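Local coordinates for protein pectate lyase (Pectobacterium carotovorum, PDB 4U49) that probably depolymerises polygalacturonate and methyl-esterified pectins by calcium-dependent eliminative cleavage at points within the chain, at residues 22-27 / 37-42; 87-92 / 102-107. One frame throughout, in Å; residues are numbered along the deposited sequence.

Contact 1 of 2, residues 22-27 / 37-42; sequences DDTMLM and LSWSTD
A beta hairpin brings Thr24–Met27 against Leu37–Thr41, its strands running antiparallel at 166°. Met25 and Met27 are the hydrogen-bonded partners of Ser40 and Ser38, bonded in both directions; Met25 N lies 2.9 Å from Ser40 O, and Met27 N is 2.8 Å from Ser38 O with an almost straight N-H...O of 175°. Sheet order and connectivity match those of a fibronectin type III domain, so this would be its A-B hairpin. Thr24, Leu26 and Trp39 project into the sandwich, where Tyr88 and Val90 meet them, whereas on the other face Met27 touches Asn189 of the beta-helix, Ser38 OG bonds Asn189 and Ser40 OG bonds Asn166. With CG between backbone N and carbonyl carbon (chi1 60°), the indole of Trp39 lies alongside Thr24, whose CG2 reaches its CD1 at 3.9 Å; Leu26 CD1 meets its CE3, also at 3.9 Å, both obliquely; NE1 bonds Gln49. Next along, Thr41 OG1 donates to Thr24 OG1 (2.8 Å), and is itself bonded to Ala43 N. Beyond the regular ladder Asp42 takes over: its OD1 receives Asp23 N at 3.1 Å through the syn lone pair, although Asp22 OD2, probably of like charge, stands only 4.0 Å from the same oxygen.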
loop_
_atom_site.group_PDB
_atom_site.type_symbol
_atom_site.label_atom_id
_atom_site.label_comp_id
_atom_site.label_asym_id
_atom_site.label_seq_id
_atom_site.Cartn_x
_atom_site.Cartn_y
_atom_site.Cartn_z
ATOM N N ASP A 22 0.020 -21.321 13.683
ATOM C CA ASP A 22 0.002 -20.331 12.612
ATOM C C ASP A 22 -1.418 -19.914 12.257
ATOM O O ASP A 22 -2.361 -20.693 12.399
ATOM C CB ASP A 22 0.699 -20.873 11.362
ATOM C CG ASP A 22 2.134 -21.281 11.623
ATOM O OD1 ASP A 22 2.674 -22.081 10.832
ATOM O OD2 ASP A 22 2.721 -20.808 12.619
ATOM N N ASP A 23 -1.564 -18.680 11.789
ATOM C CA ASP A 23 -2.851 -18.192 11.314
ATOM C C ASP A 23 -2.670 -17.254 10.127
ATOM O O ASP A 23 -1.674 -16.539 10.026
ATOM C CB ASP A 23 -3.612 -17.470 12.431
ATOM C CG ASP A 23 -4.071 -18.409 13.533
ATOM O OD1 ASP A 23 -5.012 -19.198 13.294
ATOM O OD2 ASP A 23 -3.503 -18.348 14.645
ATOM N N THR A 24 -3.642 -17.273 9.227
ATOM C CA THR A 24 -3.709 -16.294 8.157
ATOM C C THR A 24 -4.984 -15.489 8.336
ATOM O O THR A 24 -6.074 -16.056 8.420
ATOM C CB THR A 24 -3.694 -16.951 6.770
ATOM O OG1 THR A 24 -2.471 -17.678 6.598
ATOM C CG2 THR A 24 -3.808 -15.894 5.681
ATOM N N MET A 25 -4.842 -14.170 8.426
ATOM C CA MET A 25 -5.990 -13.285 8.566
ATOM C C MET A 25 -6.370 -12.694 7.221
ATOM O O MET A 25 -5.608 -11.924 6.638
ATOM C CB MET A 25 -5.700 -12.163 9.562
ATOM C CG MET A 25 -6.775 -11.086 9.594
ATOM S SD MET A 25 -8.262 -11.593 10.477
ATOM C CE MET A 25 -9.361 -10.232 10.098
ATOM N N LEU A 26 -7.552 -13.059 6.738
ATOM C CA LEU A 26 -8.058 -12.568 5.463
ATOM C C LEU A 26 -9.123 -11.495 5.664
ATOM O O LEU A 26 -10.055 -11.672 6.448
ATOM C CB LEU A 26 -8.629 -13.728 4.638
ATOM C CG LEU A 26 -9.309 -13.395 3.308
ATOM C CD1 LEU A 26 -8.314 -12.792 2.330
ATOM C CD2 LEU A 26 -9.959 -14.641 2.721
ATOM N N MET A 27 -8.968 -10.384 4.951
ATOM C CA MET A 27 -9.954 -9.308 4.932
ATOM C C MET A 27 -10.332 -9.003 3.488
ATOM O O MET A 27 -9.590 -9.345 2.569
ATOM C CB MET A 27 -9.406 -8.045 5.599
ATOM C CG MET A 27 -8.821 -8.259 6.976
ATOM S SD MET A 27 -8.401 -6.693 7.763
ATOM C CE MET A 27 -7.463 -5.893 6.464
ATOM N N LEU A 37 -9.147 -9.008 -2.129
ATOM C CA LEU A 37 -8.735 -9.818 -0.992
ATOM C C LEU A 37 -7.381 -9.327 -0.507
ATOM O O LEU A 37 -6.522 -8.982 -1.308
ATOM C CB LEU A 37 -8.659 -11.301 -1.366
ATOM C CG LEU A 37 -9.943 -12.134 -1.368
ATOM C CD1 LEU A 37 -10.989 -11.582 -2.323
ATOM C CD2 LEU A 37 -9.612 -13.582 -1.713
ATOM N N SER A 38 -7.196 -9.285 0.805
ATOM C CA SER A 38 -5.910 -8.920 1.375
ATOM C C SER A 38 -5.695 -9.729 2.641
ATOM O O SER A 38 -6.626 -9.924 3.422
ATOM C CB SER A 38 -5.850 -7.417 1.666
ATOM O OG SER A 38 -4.587 -7.045 2.187
ATOM N N TRP A 39 -4.477 -10.209 2.854
ATOM C CA TRP A 39 -4.235 -11.047 4.018
ATOM C C TRP A 39 -2.833 -10.914 4.584
ATOM O O TRP A 39 -1.914 -10.454 3.912
ATOM C CB TRP A 39 -4.521 -12.519 3.682
ATOM C CG TRP A 39 -3.680 -13.108 2.577
ATOM C CD1 TRP A 39 -2.511 -13.809 2.715
ATOM C CD2 TRP A 39 -3.962 -13.081 1.168
ATOM N NE1 TRP A 39 -2.046 -14.204 1.481
ATOM C CE2 TRP A 39 -2.913 -13.766 0.521
ATOM C CE3 TRP A 39 -4.991 -12.527 0.398
ATOM C CZ2 TRP A 39 -2.872 -13.917 -0.867
ATOM C CZ3 TRP A 39 -4.945 -12.683 -0.980
ATOM C CH2 TRP A 39 -3.895 -13.375 -1.596
ATOM N N SER A 40 -2.688 -11.307 5.843
ATOM C CA SER A 40 -1.380 -11.445 6.455
ATOM C C SER A 40 -1.244 -12.865 6.971
ATOM O O SER A 40 -2.211 -13.452 7.455
ATOM C CB SER A 40 -1.184 -10.445 7.593
ATOM O OG SER A 40 -2.027 -10.763 8.685
ATOM N N THR A 41 -0.044 -13.419 6.865
ATOM C CA THR A 41 0.208 -14.756 7.372
ATOM C C THR A 41 1.549 -14.782 8.100
ATOM O O THR A 41 2.458 -14.016 7.776
ATOM C CB THR A 41 0.195 -15.806 6.237
ATOM O OG1 THR A 41 0.252 -17.126 6.796
ATOM C CG2 THR A 41 1.368 -15.599 5.292
ATOM N N ASP A 42 1.660 -15.642 9.104
ATOM C CA ASP A 42 2.927 -15.813 9.800
ATOM C C ASP A 42 3.469 -17.212 9.559
ATOM O O ASP A 42 4.474 -17.609 10.149
ATOM C CB ASP A 42 2.773 -15.542 11.298
ATOM C CG ASP A 42 1.532 -16.181 11.884
ATOM O OD1 ASP A 42 1.146 -17.275 11.423
ATOM O OD2 ASP A 42 0.937 -15.584 12.804
#

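Contact 2 of 2, residues 87-92 / 102-107; sequences WYWVDT and SNAAST
Strand 87-92 meets Ser102–Thr107 antiparallel, their end-to-end directions 157° apart, with Trp87–Ser106 a non-hydrogen-bonded pair and Tyr88–Ala105 a hydrogen-bonded one. In that second pair Tyr88 N lies 2.7 Å from Ala105 O, and Ala105 N returns a 2.9 Å bond to Tyr88 O. The ladder then breaks: two residues on from Tyr88, Val90 faces Ser102, three residues back from Ala105. Here Ser102 N still donates to Val90 O (2.9 Å), but Val90 N is taken by a side chain, Ser102 OG, at 2.9 Å and nearly straight. With OG between its backbone N and carbonyl carbon (chi1 71°), the serine hydroxyl can also donate to Asn103 O, 2.8 Å away, so one hydroxyl fills the place of a strand carbonyl and bonds the extended 102-104 chain where the strand is interrupted. In a fibronectin type III topology, which the strand order matches, these correspond to strands F and G, and the two sides of their sheet differ. On the side of the two tryptophans, Ser106 CB sits over the six-membered ring of Trp87, 3.4 Å from its centroid and 5° off the normal, a CH-pi contact; Ser106 OG turns to Ala108 O. Ala104 is set between the indoles: its CB meets Trp87 CE3 obliquely, and its CA lies over the five-membered ring of Trp89, with CB 3.5 Å from Trp89 CE2. On the inner side, Tyr88 packs on Leu37 and sends OH to Asp77 of the opposing sheet. Thr107 CG2 touches the edge of its ring, in plane, 3.8 Å from Tyr88 CE2, while Thr107 OG1 bonds Tyr86 N. Val90 CG2 packs against Ser102 CB, and the valine also touches Trp39.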
loop_
_atom_site.group_PDB
_atom_site.type_symbol
_atom_site.label_atom_id
_atom_site.label_comp_id
_atom_site.label_asym_id
_atom_site.label_seq_id
_atom_site.Cartn_x
_atom_site.Cartn_y
_atom_site.Cartn_z
ATOM N N TRP A 87 -18.306 -15.761 0.253
ATOM C CA TRP A 87 -17.308 -16.057 1.265
ATOM C C TRP A 87 -16.004 -16.393 0.552
ATOM O O TRP A 87 -16.019 -16.962 -0.539
ATOM C CB TRP A 87 -17.760 -17.205 2.169
ATOM C CG TRP A 87 -18.930 -16.854 3.032
ATOM C CD1 TRP A 87 -20.249 -16.888 2.679
ATOM C CD2 TRP A 87 -18.890 -16.419 4.397
ATOM N NE1 TRP A 87 -21.031 -16.499 3.739
ATOM C CE2 TRP A 87 -20.223 -16.202 4.804
ATOM C CE3 TRP A 87 -17.859 -16.179 5.310
ATOM C CZ2 TRP A 87 -20.551 -15.770 6.087
ATOM C CZ3 TRP A 87 -18.188 -15.749 6.585
ATOM C CH2 TRP A 87 -19.522 -15.548 6.961
ATOM N N TYR A 88 -14.880 -16.028 1.159
ATOM C CA TYR A 88 -13.572 -16.290 0.569
ATOM C C TYR A 88 -12.636 -16.950 1.574
ATOM O O TYR A 88 -12.772 -16.754 2.782
ATOM C CB TYR A 88 -12.931 -14.998 0.057
ATOM C CG TYR A 88 -13.580 -14.385 -1.162
ATOM C CD1 TYR A 88 -13.129 -14.688 -2.439
ATOM C CD2 TYR A 88 -14.630 -13.481 -1.035
ATOM C CE1 TYR A 88 -13.710 -14.121 -3.558
ATOM C CE2 TYR A 88 -15.218 -12.909 -2.147
ATOM C CZ TYR A 88 -14.752 -13.230 -3.405
ATOM O OH TYR A 88 -15.329 -12.666 -4.518
ATOM N N TRP A 89 -11.689 -17.729 1.058
ATOM C CA TRP A 89 -10.595 -18.295 1.844
ATOM C C TRP A 89 -9.293 -18.193 1.063
ATOM O O TRP A 89 -9.303 -18.266 -0.164
ATOM C CB TRP A 89 -10.841 -19.769 2.183
ATOM C CG TRP A 89 -12.038 -20.056 3.015
ATOM C CD1 TRP A 89 -12.064 -20.287 4.361
ATOM C CD2 TRP A 89 -13.389 -20.179 2.559
ATOM N NE1 TRP A 89 -13.348 -20.538 4.772
ATOM C CE2 TRP A 89 -14.182 -20.473 3.686
ATOM C CE3 TRP A 89 -14.006 -20.059 1.311
ATOM C CZ2 TRP A 89 -15.562 -20.650 3.602
ATOM C CZ3 TRP A 89 -15.376 -20.234 1.229
ATOM C CH2 TRP A 89 -16.140 -20.524 2.368
ATOM N N VAL A 90 -8.173 -18.041 1.764
ATOM C CA VAL A 90 -6.873 -18.271 1.139
ATOM C C VAL A 90 -6.143 -19.398 1.875
ATOM O O VAL A 90 -6.146 -19.464 3.107
ATOM C CB VAL A 90 -5.989 -16.995 1.102
ATOM C CG1 VAL A 90 -6.647 -15.913 0.259
ATOM C CG2 VAL A 90 -5.704 -16.478 2.502
ATOM N N ASP A 91 -5.554 -20.306 1.106
ATOM C CA ASP A 91 -4.755 -21.391 1.659
ATOM C C ASP A 91 -3.295 -21.127 1.342
ATOM O O ASP A 91 -2.962 -20.796 0.208
ATOM C CB ASP A 91 -5.181 -22.750 1.087
ATOM C CG ASP A 91 -6.480 -23.266 1.683
ATOM O OD1 ASP A 91 -7.182 -22.491 2.367
ATOM O OD2 ASP A 91 -6.803 -24.452 1.457
ATOM N N THR A 92 -2.423 -21.258 2.335
ATOM C CA THR A 92 -0.995 -21.159 2.069
ATOM C C THR A 92 -0.359 -22.538 2.153
ATOM O O THR A 92 -0.678 -23.329 3.040
ATOM C CB THR A 92 -0.282 -20.211 3.045
ATOM O OG1 THR A 92 -0.335 -20.755 4.368
ATOM C CG2 THR A 92 -0.938 -18.840 3.028
ATOM N N SER A 102 -6.997 -19.826 5.849
ATOM C CA SER A 102 -7.346 -18.578 6.514
ATOM C C SER A 102 -8.727 -18.672 7.146
ATOM O O SER A 102 -9.435 -19.661 6.974
ATOM C CB SER A 102 -7.330 -17.418 5.523
ATOM O OG SER A 102 -8.430 -17.526 4.633
ATOM N N ASN A 103 -9.107 -17.626 7.871
ATOM C CA ASN A 103 -10.497 -17.442 8.253
ATOM C C ASN A 103 -11.344 -17.282 7.001
ATOM O O ASN A 103 -10.841 -16.871 5.952
ATOM C CB ASN A 103 -10.655 -16.216 9.149
ATOM C CG ASN A 103 -10.160 -14.945 8.480
ATOM O OD1 ASN A 103 -8.964 -14.784 8.256
ATOM N ND2 ASN A 103 -11.080 -14.036 8.164
ATOM N N ALA A 104 -12.626 -17.608 7.106
ATOM C CA ALA A 104 -13.568 -17.272 6.050
ATOM C C ALA A 104 -13.844 -15.776 6.109
ATOM O O ALA A 104 -14.068 -15.222 7.184
ATOM C CB ALA A 104 -14.856 -18.068 6.198
ATOM N N ALA A 105 -13.800 -15.119 4.956
ATOM C CA ALA A 105 -14.107 -13.698 4.874
ATOM C C ALA A 105 -15.355 -13.502 4.029
ATOM O O ALA A 105 -15.457 -14.048 2.933
ATOM C CB ALA A 105 -12.935 -12.924 4.290
ATOM N N SER A 106 -16.303 -12.727 4.548
ATOM C CA SER A 106 -17.572 -12.501 3.863
ATOM C C SER A 106 -17.684 -11.086 3.314
ATOM O O SER A 106 -17.243 -10.126 3.948
ATOM C CB SER A 106 -18.745 -12.776 4.808
ATOM O OG SER A 106 -19.981 -12.483 4.180
ATOM N N THR A 107 -18.282 -10.962 2.133
ATOM C CA THR A 107 -18.559 -9.654 1.545
ATOM C C THR A 107 -19.739 -8.998 2.252
ATOM O O THR A 107 -19.934 -7.785 2.173
ATOM C CB THR A 107 -18.865 -9.758 0.044
ATOM O OG1 THR A 107 -20.027 -10.573 -0.150
ATOM C CG2 THR A 107 -17.691 -10.378 -0.698
#

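In the fold
Contacts 1 and 2 close in series along the chain, and each pairs an edge strand (24-31, 99-106) with its inner neighbour in one of two facing sheets; their centres are about 9 Å apart. The polar link between them is Asn103 OD1, 2.7 Å from Leu26 N, a probable hydrogen bond that satisfies an amide on the outermost strand of the first sheet. The same oxygen packs 3.2 Å from Thr24 O, and Ser102 CB lies 3.4 Å from Thr24 O. Contact 1 is nearer the chain's centre, about 16 Å from its own centre against 20 Å for contact 2. Both lie away from the calcium-binding residues Asp194, Ile195, Asn216 and Pro221, which carry no metal in this chain.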